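Local coordinates for protein UDP-4-amino-4,6-dideoxy-N-acetyl-beta-L-altrosamine transaminase (Helicobacter pylori, PDB 2FNU) that catalyses the PLP-dependent transamination of a UDP-linked 4-keto sugar, the second step in making pseudaminic acid, the sialic-acid-like sugar that decorates flagellin, at residues B[139-144]-B[149-154]; B[125-128]-B[134-137]; B[76-81]-B[115-120]; B[65-70]-B[121-126]. One frame throughout, in Å; residues are numbered along the deposited sequence.

Contact 1: B[139-144]-B[149-154]; sequences SVQKLC and LSFLSD. With PMP (4'-deoxy-4'-aminopyridoxal-5'-phosphate), chain E.
F151 lies against helix 137-146, and its side chain is the one to follow. At its root, CB of F151 touches SG of C144 at 3.8 Å. The ring carbon CG is anti to the backbone N (chi1 173°), which lays the ring alongside the preceding turn of the helix. There V140 takes over: its CG1 sits over one face, 3.8 Å from the ring centroid and 16° off the normal, a CH-pi contact displaced slightly toward the rim on the CD2-CE2 side. Toward the CD1-CE1 side of the ring, and on the same side of its plane as V140, CG of Q141 comes obliquely to 3.8 Å from CD1 of F151; the glutamine amide goes on to donate from NE2 to the carbonyl of F171. The C144 sulfur is also oblique to the ring, 5.5 Å from its centroid, so it packs chiefly against the stem. Past the end of the helix the chain turns back: L149 N donates to C144 O at 2.8 Å with a nearly straight N-H, while CB of C144 rests on the L149 carbonyl. At the far end of the strand D154 places OD1 2.7 Å from the pyridine N1 of PMP, with T87 also bonded to that oxygen. Helix 137-146 thus runs roughly antiparallel to strand 150-154 (148°), the second half of a beta-alpha-beta unit. Strand 122-128 lies beside 150-154 in the sheet, its I125 touching C144 and its S127 touching F151, while L152 turns from the helix toward Y64 of helix 56-66.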
# COMPACT_ATOMS: atom_id res chain seq x y z
N SER B 139 28.26 9.87 -14.94
CA SER B 139 27.80 10.36 -16.23
C SER B 139 26.39 10.96 -16.15
O SER B 139 26.13 12.06 -16.66
CB SER B 139 27.86 9.23 -17.25
OG SER B 139 27.46 9.69 -18.53
N VAL B 140 25.47 10.22 -15.51
CA VAL B 140 24.07 10.66 -15.44
C VAL B 140 23.92 11.89 -14.53
O VAL B 140 23.13 12.80 -14.84
CB VAL B 140 23.15 9.50 -14.97
CG1 VAL B 140 21.71 9.96 -14.84
CG2 VAL B 140 23.25 8.30 -15.95
N GLN B 141 24.64 11.91 -13.40
CA GLN B 141 24.65 13.07 -12.50
C GLN B 141 25.04 14.35 -13.25
O GLN B 141 24.36 15.38 -13.17
CB GLN B 141 25.66 12.86 -11.37
CG GLN B 141 25.22 11.92 -10.24
CD GLN B 141 26.31 11.74 -9.20
OE1 GLN B 141 27.52 11.77 -9.52
NE2 GLN B 141 25.90 11.52 -7.94
N LYS B 142 26.13 14.24 -14.00
CA LYS B 142 26.68 15.40 -14.71
C LYS B 142 25.72 15.86 -15.78
O LYS B 142 25.50 17.07 -15.95
CB LYS B 142 28.04 15.07 -15.32
CG LYS B 142 29.14 15.05 -14.28
CD LYS B 142 30.48 14.78 -14.93
CE LYS B 142 31.60 14.79 -13.89
NZ LYS B 142 32.86 14.25 -14.47
N LEU B 143 25.14 14.90 -16.50
CA LEU B 143 24.16 15.27 -17.53
C LEU B 143 22.92 15.98 -16.97
O LEU B 143 22.42 16.96 -17.54
CB LEU B 143 23.76 14.03 -18.32
CG LEU B 143 22.91 14.32 -19.55
CD1 LEU B 143 23.67 15.14 -20.60
CD2 LEU B 143 22.38 13.05 -20.21
N CYS B 144 22.41 15.47 -15.86
CA CYS B 144 21.23 16.06 -15.24
C CYS B 144 21.53 17.46 -14.71
O CYS B 144 20.73 18.37 -14.87
CB CYS B 144 20.71 15.15 -14.12
SG CYS B 144 19.83 13.67 -14.74
N LEU B 149 17.94 18.94 -14.88
CA LEU B 149 16.98 17.86 -14.68
C LEU B 149 17.23 17.19 -13.35
O LEU B 149 18.36 17.20 -12.85
CB LEU B 149 17.17 16.78 -15.75
CG LEU B 149 17.31 17.24 -17.20
CD1 LEU B 149 17.56 16.03 -18.12
CD2 LEU B 149 16.08 18.00 -17.63
N SER B 150 16.19 16.58 -12.79
CA SER B 150 16.36 15.75 -11.60
C SER B 150 16.78 14.35 -12.00
O SER B 150 16.21 13.77 -12.93
CB SER B 150 15.05 15.67 -10.82
OG SER B 150 14.69 16.94 -10.32
N PHE B 151 17.78 13.83 -11.29
CA PHE B 151 18.21 12.43 -11.42
C PHE B 151 17.46 11.60 -10.38
O PHE B 151 17.64 11.80 -9.19
CB PHE B 151 19.74 12.36 -11.22
CG PHE B 151 20.34 10.98 -11.17
CD1 PHE B 151 21.59 10.80 -10.59
CD2 PHE B 151 19.70 9.87 -11.73
CE1 PHE B 151 22.19 9.53 -10.54
CE2 PHE B 151 20.30 8.60 -11.67
CZ PHE B 151 21.54 8.44 -11.07
N LEU B 152 16.59 10.70 -10.85
CA LEU B 152 15.84 9.81 -9.97
C LEU B 152 16.29 8.38 -10.26
O LEU B 152 16.52 8.02 -11.41
CB LEU B 152 14.33 9.93 -10.19
CG LEU B 152 13.76 11.36 -10.17
CD1 LEU B 152 12.28 11.39 -10.53
CD2 LEU B 152 14.02 12.00 -8.80
N SER B 153 16.45 7.57 -9.22
CA SER B 153 17.01 6.23 -9.40
C SER B 153 16.05 5.15 -8.89
O SER B 153 15.76 5.12 -7.70
CB SER B 153 18.33 6.11 -8.64
OG SER B 153 18.96 4.83 -8.83
N ASP B 154 15.55 4.30 -9.80
CA ASP B 154 14.83 3.10 -9.38
C ASP B 154 15.86 2.01 -9.08
O ASP B 154 16.28 1.25 -9.98
CB ASP B 154 13.80 2.66 -10.43
CG ASP B 154 13.00 1.46 -9.97
OD1 ASP B 154 12.02 1.09 -10.64
OD2 ASP B 154 13.36 0.89 -8.89
N1 PMP E . 10.96 -1.31 -10.05
C2 PMP E . 11.64 -2.46 -10.38
C2A PMP E . 12.92 -2.34 -11.17
C3 PMP E . 11.13 -3.69 -9.97
O3 PMP E . 11.80 -4.85 -10.26
C4 PMP E . 9.92 -3.77 -9.24
C4A PMP E . 9.30 -5.09 -8.86
N4A PMP E . 9.56 -6.13 -9.84
C5 PMP E . 9.29 -2.58 -8.87
C6 PMP E . 9.87 -1.36 -9.24
C5A PMP E . 8.01 -2.57 -8.05
O4P PMP E . 8.37 -2.88 -6.72
P PMP E . 7.27 -3.47 -5.70
O1P PMP E . 7.05 -4.91 -6.10
O2P PMP E . 7.91 -3.40 -4.35
O3P PMP E . 6.02 -2.63 -5.78

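Contact 2: B[125-128]-B[134-137]; sequences IVSV and SVEV
V135 pushes its two methyls against the end of strand 122-128, and nearly all of this small contact is made by that one side chain. The tight spot is at CG1, which comes to 3.2 Å from the carbonyl oxygen of V128, close for a methyl against an oxygen. CG1 is anti to its own carbonyl carbon (chi1 -55°), and this rotation lets the valine straddle the strand end, one methyl on V128 and the other on S127. The S127 side is looser: CG2 of V135 stands 3.8 Å from OG of S127, and CB of S127 lies 4.0 Å from CG1 and 4.1 Å from CG2 of V135. The CB of V128 points away from the loop, and its side chain touches the bound PMP instead. Beyond V135 the segments part. S134 faces away and folds onto its own loop, OG donating in the carbonyl plane to a lone pair of V135 O at 2.8 Å. E136, partly exposed, is the centre of an inverse gamma turn, closed by a weak bond from V137 N to V135 O, and it occupies the N-cap position of the next helix. D129, just past the strand, accepts a hydrogen bond on OD1 from V135 N. What results is the strand-to-helix connection of a beta-alpha-beta crossover, at the C-terminal end of a parallel strand, where PLP-dependent enzymes of this fold type hold their cofactor.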
# COMPACT_ATOMS: atom_id res chain seq x y z
N ILE B 125 15.49 12.37 -15.41
CA ILE B 125 15.88 11.07 -15.96
C ILE B 125 15.68 10.04 -14.85
O ILE B 125 16.14 10.27 -13.72
CB ILE B 125 17.34 11.07 -16.45
CG1 ILE B 125 17.52 12.14 -17.54
CG2 ILE B 125 17.76 9.67 -16.94
CD1 ILE B 125 18.94 12.22 -18.11
N VAL B 126 15.00 8.92 -15.15
CA VAL B 126 14.86 7.82 -14.18
C VAL B 126 15.63 6.61 -14.71
O VAL B 126 15.24 6.03 -15.72
CB VAL B 126 13.38 7.41 -13.97
CG1 VAL B 126 13.29 6.16 -13.05
CG2 VAL B 126 12.58 8.57 -13.38
N SER B 127 16.73 6.26 -14.04
CA SER B 127 17.50 5.07 -14.39
C SER B 127 17.09 3.90 -13.48
O SER B 127 16.47 4.11 -12.43
CB SER B 127 19.01 5.33 -14.26
OG SER B 127 19.33 5.75 -12.94
N VAL B 128 17.48 2.70 -13.89
CA VAL B 128 17.23 1.47 -13.13
C VAL B 128 18.54 0.69 -13.03
O VAL B 128 19.23 0.49 -14.05
CB VAL B 128 16.20 0.59 -13.86
CG1 VAL B 128 16.05 -0.79 -13.19
CG2 VAL B 128 14.85 1.32 -13.89
N SER B 134 24.85 -1.20 -10.66
CA SER B 134 24.71 0.26 -10.74
C SER B 134 24.87 0.75 -12.16
O SER B 134 25.76 0.29 -12.90
CB SER B 134 25.76 0.95 -9.86
OG SER B 134 25.66 2.36 -9.98
N VAL B 135 24.02 1.70 -12.55
CA VAL B 135 24.24 2.43 -13.79
C VAL B 135 25.48 3.31 -13.67
O VAL B 135 26.11 3.38 -12.60
CB VAL B 135 23.03 3.31 -14.13
CG1 VAL B 135 21.75 2.45 -14.17
CG2 VAL B 135 22.87 4.45 -13.10
N GLU B 136 25.84 3.97 -14.77
CA GLU B 136 26.99 4.86 -14.79
C GLU B 136 26.64 6.19 -14.14
O GLU B 136 26.28 7.18 -14.80
CB GLU B 136 27.51 5.02 -16.22
CG GLU B 136 28.31 3.82 -16.69
CD GLU B 136 29.53 3.59 -15.82
OE1 GLU B 136 29.67 2.49 -15.26
OE2 GLU B 136 30.31 4.54 -15.64
N VAL B 137 26.71 6.18 -12.81
CA VAL B 137 26.17 7.25 -12.00
C VAL B 137 26.79 8.63 -12.29
O VAL B 137 26.07 9.62 -12.38
CB VAL B 137 26.28 6.87 -10.49
CG1 VAL B 137 26.28 8.11 -9.61
CG2 VAL B 137 25.14 5.91 -10.10

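Contact 3: B[76-81]-B[115-120]; sequences EIITTP and EKLINE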
# COMPACT_ATOMS: atom_id res chain seq x y z
N GLU B 76 8.02 15.60 -19.76
CA GLU B 76 8.71 14.40 -20.25
C GLU B 76 9.77 13.93 -19.28
O GLU B 76 10.53 14.74 -18.73
CB GLU B 76 9.32 14.65 -21.63
CG GLU B 76 8.27 14.88 -22.70
CD GLU B 76 8.84 15.07 -24.11
OE1 GLU B 76 8.04 15.42 -25.00
OE2 GLU B 76 10.04 14.86 -24.32
N ILE B 77 9.83 12.61 -19.06
CA ILE B 77 10.88 12.03 -18.24
C ILE B 77 11.54 10.91 -19.01
O ILE B 77 10.85 10.02 -19.49
CB ILE B 77 10.33 11.54 -16.87
CG1 ILE B 77 10.01 12.77 -15.99
CG2 ILE B 77 11.34 10.61 -16.18
CD1 ILE B 77 9.54 12.49 -14.57
N ILE B 78 12.86 10.99 -19.15
CA ILE B 78 13.60 9.97 -19.88
C ILE B 78 13.79 8.79 -18.95
O ILE B 78 14.14 8.95 -17.79
CB ILE B 78 14.97 10.52 -20.32
CG1 ILE B 78 14.78 11.62 -21.36
CG2 ILE B 78 15.81 9.42 -20.90
CD1 ILE B 78 16.04 12.49 -21.53
N THR B 79 13.59 7.59 -19.49
CA THR B 79 13.80 6.38 -18.69
C THR B 79 14.15 5.19 -19.57
O THR B 79 14.34 5.32 -20.78
CB THR B 79 12.56 6.10 -17.77
OG1 THR B 79 12.89 5.07 -16.83
CG2 THR B 79 11.34 5.72 -18.59
N THR B 80 14.28 4.03 -18.94
CA THR B 80 14.66 2.81 -19.66
C THR B 80 13.43 1.95 -19.98
O THR B 80 12.51 1.85 -19.15
CB THR B 80 15.64 1.96 -18.84
OG1 THR B 80 15.91 0.73 -19.54
CG2 THR B 80 15.09 1.66 -17.41
N PRO B 81 13.42 1.31 -21.16
CA PRO B 81 12.34 0.38 -21.47
C PRO B 81 12.56 -1.00 -20.84
O PRO B 81 11.66 -1.81 -20.88
CB PRO B 81 12.41 0.28 -23.00
CG PRO B 81 13.86 0.45 -23.32
CD PRO B 81 14.37 1.46 -22.28
N GLU B 115 21.53 12.28 -23.92
CA GLU B 115 21.52 13.71 -24.20
C GLU B 115 20.69 14.04 -25.44
O GLU B 115 19.99 15.06 -25.47
CB GLU B 115 22.96 14.27 -24.29
CG GLU B 115 23.01 15.81 -24.35
CD GLU B 115 24.33 16.37 -23.83
OE1 GLU B 115 25.33 15.62 -23.79
OE2 GLU B 115 24.35 17.56 -23.44
N LYS B 116 20.70 13.15 -26.43
CA LYS B 116 19.96 13.41 -27.65
C LYS B 116 18.45 13.48 -27.44
O LYS B 116 17.72 13.96 -28.30
CB LYS B 116 20.30 12.38 -28.73
CG LYS B 116 19.93 10.94 -28.40
CD LYS B 116 20.22 10.07 -29.62
CE LYS B 116 20.00 8.61 -29.34
NZ LYS B 116 20.55 7.80 -30.47
N LEU B 117 17.99 12.99 -26.28
CA LEU B 117 16.56 12.90 -25.99
C LEU B 117 16.04 14.10 -25.21
O LEU B 117 14.83 14.25 -25.02
CB LEU B 117 16.26 11.65 -25.17
CG LEU B 117 16.66 10.33 -25.82
CD1 LEU B 117 16.46 9.20 -24.81
CD2 LEU B 117 15.85 10.06 -27.08
N ILE B 118 16.96 14.96 -24.77
CA ILE B 118 16.61 16.09 -23.94
C ILE B 118 16.08 17.24 -24.79
O ILE B 118 16.64 17.56 -25.86
CB ILE B 118 17.81 16.54 -23.09
CG1 ILE B 118 18.25 15.40 -22.17
CG2 ILE B 118 17.47 17.79 -22.28
CD1 ILE B 118 19.55 15.64 -21.36
N ASN B 119 14.99 17.83 -24.34
CA ASN B 119 14.41 18.98 -25.01
C ASN B 119 13.78 19.89 -23.96
O ASN B 119 13.95 19.66 -22.75
CB ASN B 119 13.38 18.53 -26.06
CG ASN B 119 12.25 17.72 -25.46
OD1 ASN B 119 11.67 18.10 -24.44
ND2 ASN B 119 11.92 16.59 -26.07
N GLU B 120 13.06 20.92 -24.40
CA GLU B 120 12.50 21.90 -23.48
C GLU B 120 11.48 21.32 -22.50
O GLU B 120 11.22 21.91 -21.46
CB GLU B 120 11.89 23.08 -24.26
CG GLU B 120 10.78 22.70 -25.27
CD GLU B 120 11.28 21.90 -26.49
OE1 GLU B 120 12.47 21.99 -26.87
OE2 GLU B 120 10.45 21.16 -27.08
O HOH W 1 12.58 14.32 -23.12
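I78 has the most surface buried here, with L117 next and E76 third. The isoleucine extends its longer branch toward the 115-120 segment: CG1 is anti to the carbonyl carbon (chi1 -67°) and CD1 reaches on from it into the angle between two neighbours. That one methyl meets CB of L117 at 3.7 Å and CG1 of I118 at 3.7 Å, although the CB of I118 itself points away. The shorter branch, CG2 of I78, takes CD1 of L117 at 4.0 Å. The leucine runs across the isoleucine at a slant, whereas I118 crosses it at about a right angle.

E76, two residues earlier on the same side of the strand, makes the polar half. Its extended chain carries OE2 to the amide of N119, whose ND2 donates at 3.1 Å. The bond arrives on the syn side of OE2 but 33° out of the carboxylate plane, while OE2 lies close to the amide plane; the two flat groups are 77° apart. A water donates to the same oxygen and also to L117 O, each at 2.9 Å, so OE2 accepts two bonds and is linked to the loop backbone as well. N119 OD1 accepts from the backbone N of R121, and N119 N bonds to OG1 of T122; the first helps fix the rotation of the amide, the second ties the N119 backbone to T122.

This is packing at the surface, away from the cofactor: a short 3-10 segment and the loop after it cover one face of strand 76-79 just before the chain enters strand 122-128, its parallel neighbour in the aminotransferase's central sheet.

Contact 4: B[65-70]-B[121-126]; sequences RNFSEF and RTKAIV
K123 NZ donates to S68 OG at 3.0 Å, the one hydrogen bond between the two segments, and the lysine stem lies against the edge of F67. The approach is close: CE of K123 is 3.4 Å from CB of S68, tighter than usual for two carbons. The chain of K123 bends at chi2 (69°) and is straight after it, which leaves CG beside the F67 ring while the ammonium goes on to the serine. CG meets the ring at its edge, 3.7 Å from CZ of F67. A124 adds its CB to the same end of the ring, obliquely and 4.1 Å from CE1 of F67.

Behind this first shell, S68 OG turns round to donate to E69 O at 2.8 Å, so the hydroxyl accepts from the lysine and donates to the backbone carbonyl. A water accepting from K123 NZ at 2.8 Å also donates a long bond to E69 O.

In the fold, the 65-70 segment carries the chain off the end of helix 56-66 and rests on one face of the sheet. F67 also touches S150 and L152 on strand 150-154, one neighbour of strand 122-128, while backbone bonds from K123 and A124 join the other, strand 76-79.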
# COMPACT_ATOMS: atom_id res chain seq x y z
N ARG B 65 5.49 12.19 -7.63
CA ARG B 65 4.50 13.23 -7.38
C ARG B 65 5.11 14.40 -6.63
O ARG B 65 4.61 15.53 -6.72
CB ARG B 65 3.32 12.67 -6.57
CG ARG B 65 2.34 11.82 -7.40
CD ARG B 65 1.42 12.67 -8.32
NE ARG B 65 0.61 13.61 -7.54
CZ ARG B 65 -0.51 13.28 -6.89
NH1 ARG B 65 -1.00 12.04 -6.94
NH2 ARG B 65 -1.14 14.20 -6.17
N ASN B 66 6.18 14.14 -5.88
CA ASN B 66 6.67 15.14 -4.93
C ASN B 66 8.02 15.78 -5.24
O ASN B 66 8.35 16.82 -4.65
CB ASN B 66 6.67 14.58 -3.50
CG ASN B 66 5.26 14.37 -2.97
OD1 ASN B 66 4.73 13.25 -2.99
ND2 ASN B 66 4.64 15.44 -2.51
N PHE B 67 8.81 15.19 -6.14
CA PHE B 67 10.14 15.76 -6.40
C PHE B 67 10.04 17.17 -6.96
O PHE B 67 10.96 17.98 -6.79
CB PHE B 67 11.00 14.82 -7.28
CG PHE B 67 10.71 14.93 -8.76
CD1 PHE B 67 11.58 15.63 -9.61
CD2 PHE B 67 9.59 14.29 -9.31
CE1 PHE B 67 11.30 15.73 -10.97
CE2 PHE B 67 9.32 14.37 -10.66
CZ PHE B 67 10.18 15.10 -11.51
N SER B 68 8.92 17.43 -7.60
CA SER B 68 8.59 18.73 -8.19
C SER B 68 7.09 18.86 -8.28
O SER B 68 6.38 17.86 -8.41
CB SER B 68 9.15 18.83 -9.61
OG SER B 68 8.87 20.12 -10.15
N GLU B 69 6.59 20.10 -8.24
CA GLU B 69 5.22 20.33 -8.69
C GLU B 69 5.15 20.01 -10.18
O GLU B 69 6.13 20.20 -10.92
CB GLU B 69 4.77 21.77 -8.42
CG GLU B 69 4.71 22.10 -6.93
CD GLU B 69 3.73 23.22 -6.61
OE1 GLU B 69 3.49 24.09 -7.47
OE2 GLU B 69 3.20 23.22 -5.47
N PHE B 70 4.01 19.49 -10.62
CA PHE B 70 3.82 19.17 -12.03
C PHE B 70 3.56 20.41 -12.88
O PHE B 70 2.77 21.28 -12.49
CB PHE B 70 2.69 18.17 -12.24
CG PHE B 70 2.53 17.75 -13.66
CD1 PHE B 70 3.35 16.76 -14.21
CD2 PHE B 70 1.59 18.37 -14.48
CE1 PHE B 70 3.22 16.39 -15.52
CE2 PHE B 70 1.46 17.99 -15.82
CZ PHE B 70 2.28 16.99 -16.34
N ARG B 121 10.92 20.15 -22.82
CA ARG B 121 9.90 19.52 -21.97
C ARG B 121 10.49 18.54 -20.95
O ARG B 121 9.76 18.06 -20.07
CB ARG B 121 8.91 18.76 -22.85
CG ARG B 121 8.09 19.68 -23.74
CD ARG B 121 6.99 18.93 -24.48
NE ARG B 121 6.05 19.89 -25.07
CZ ARG B 121 4.99 20.40 -24.44
NH1 ARG B 121 4.70 20.04 -23.20
NH2 ARG B 121 4.22 21.28 -25.06
N THR B 122 11.77 18.23 -21.07
CA THR B 122 12.38 17.22 -20.19
C THR B 122 12.47 17.72 -18.76
O THR B 122 12.97 18.82 -18.50
CB THR B 122 13.78 16.81 -20.69
OG1 THR B 122 13.72 16.57 -22.10
CG2 THR B 122 14.26 15.53 -19.98
N LYS B 123 12.01 16.89 -17.82
CA LYS B 123 12.00 17.23 -16.40
C LYS B 123 13.01 16.43 -15.57
O LYS B 123 13.58 16.93 -14.60
CB LYS B 123 10.59 17.00 -15.84
CG LYS B 123 10.42 17.41 -14.40
CD LYS B 123 10.50 18.94 -14.25
CE LYS B 123 10.36 19.33 -12.79
NZ LYS B 123 10.40 20.80 -12.58
N ALA B 124 13.24 15.18 -15.96
CA ALA B 124 14.07 14.29 -15.15
C ALA B 124 14.53 13.12 -15.97
O ALA B 124 14.00 12.88 -17.07
CB ALA B 124 13.26 13.77 -13.93
N ILE B 125 15.49 12.37 -15.41
CA ILE B 125 15.88 11.07 -15.96
C ILE B 125 15.68 10.04 -14.85
O ILE B 125 16.14 10.27 -13.72
CB ILE B 125 17.34 11.07 -16.45
CG1 ILE B 125 17.52 12.14 -17.54
CG2 ILE B 125 17.76 9.67 -16.94
CD1 ILE B 125 18.94 12.22 -18.11
N VAL B 126 15.00 8.92 -15.15
CA VAL B 126 14.86 7.82 -14.18
C VAL B 126 15.63 6.61 -14.71
O VAL B 126 15.24 6.03 -15.72
CB VAL B 126 13.38 7.41 -13.97
CG1 VAL B 126 13.29 6.16 -13.05
CG2 VAL B 126 12.58 8.57 -13.38
O HOH W 2 7.81 21.34 -13.49

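In the fold
From the N terminus, the 65-70 segment, at the end of helix 56-66, meets strand 122-128 only after some fifty residues: contact 4 closes this long loop. Contact 3 is nested inside it, bringing the chain from strand 76-79, through strand 97-100, back in the 115-120 segment. Strand 122-128 then serves contacts 4 and 2, which share I125 and V126. Contact 2 closes the short turn into helix 137-146, and contact 1 follows in series, folding that helix onto strand 150-154. Strands 76-79, 122-128 and 150-154 are parallel neighbours, hydrogen-bonded through I78 O to V126 N and I125 O to L152 N. L149 and L143 touch I118, joining contacts 1 and 3.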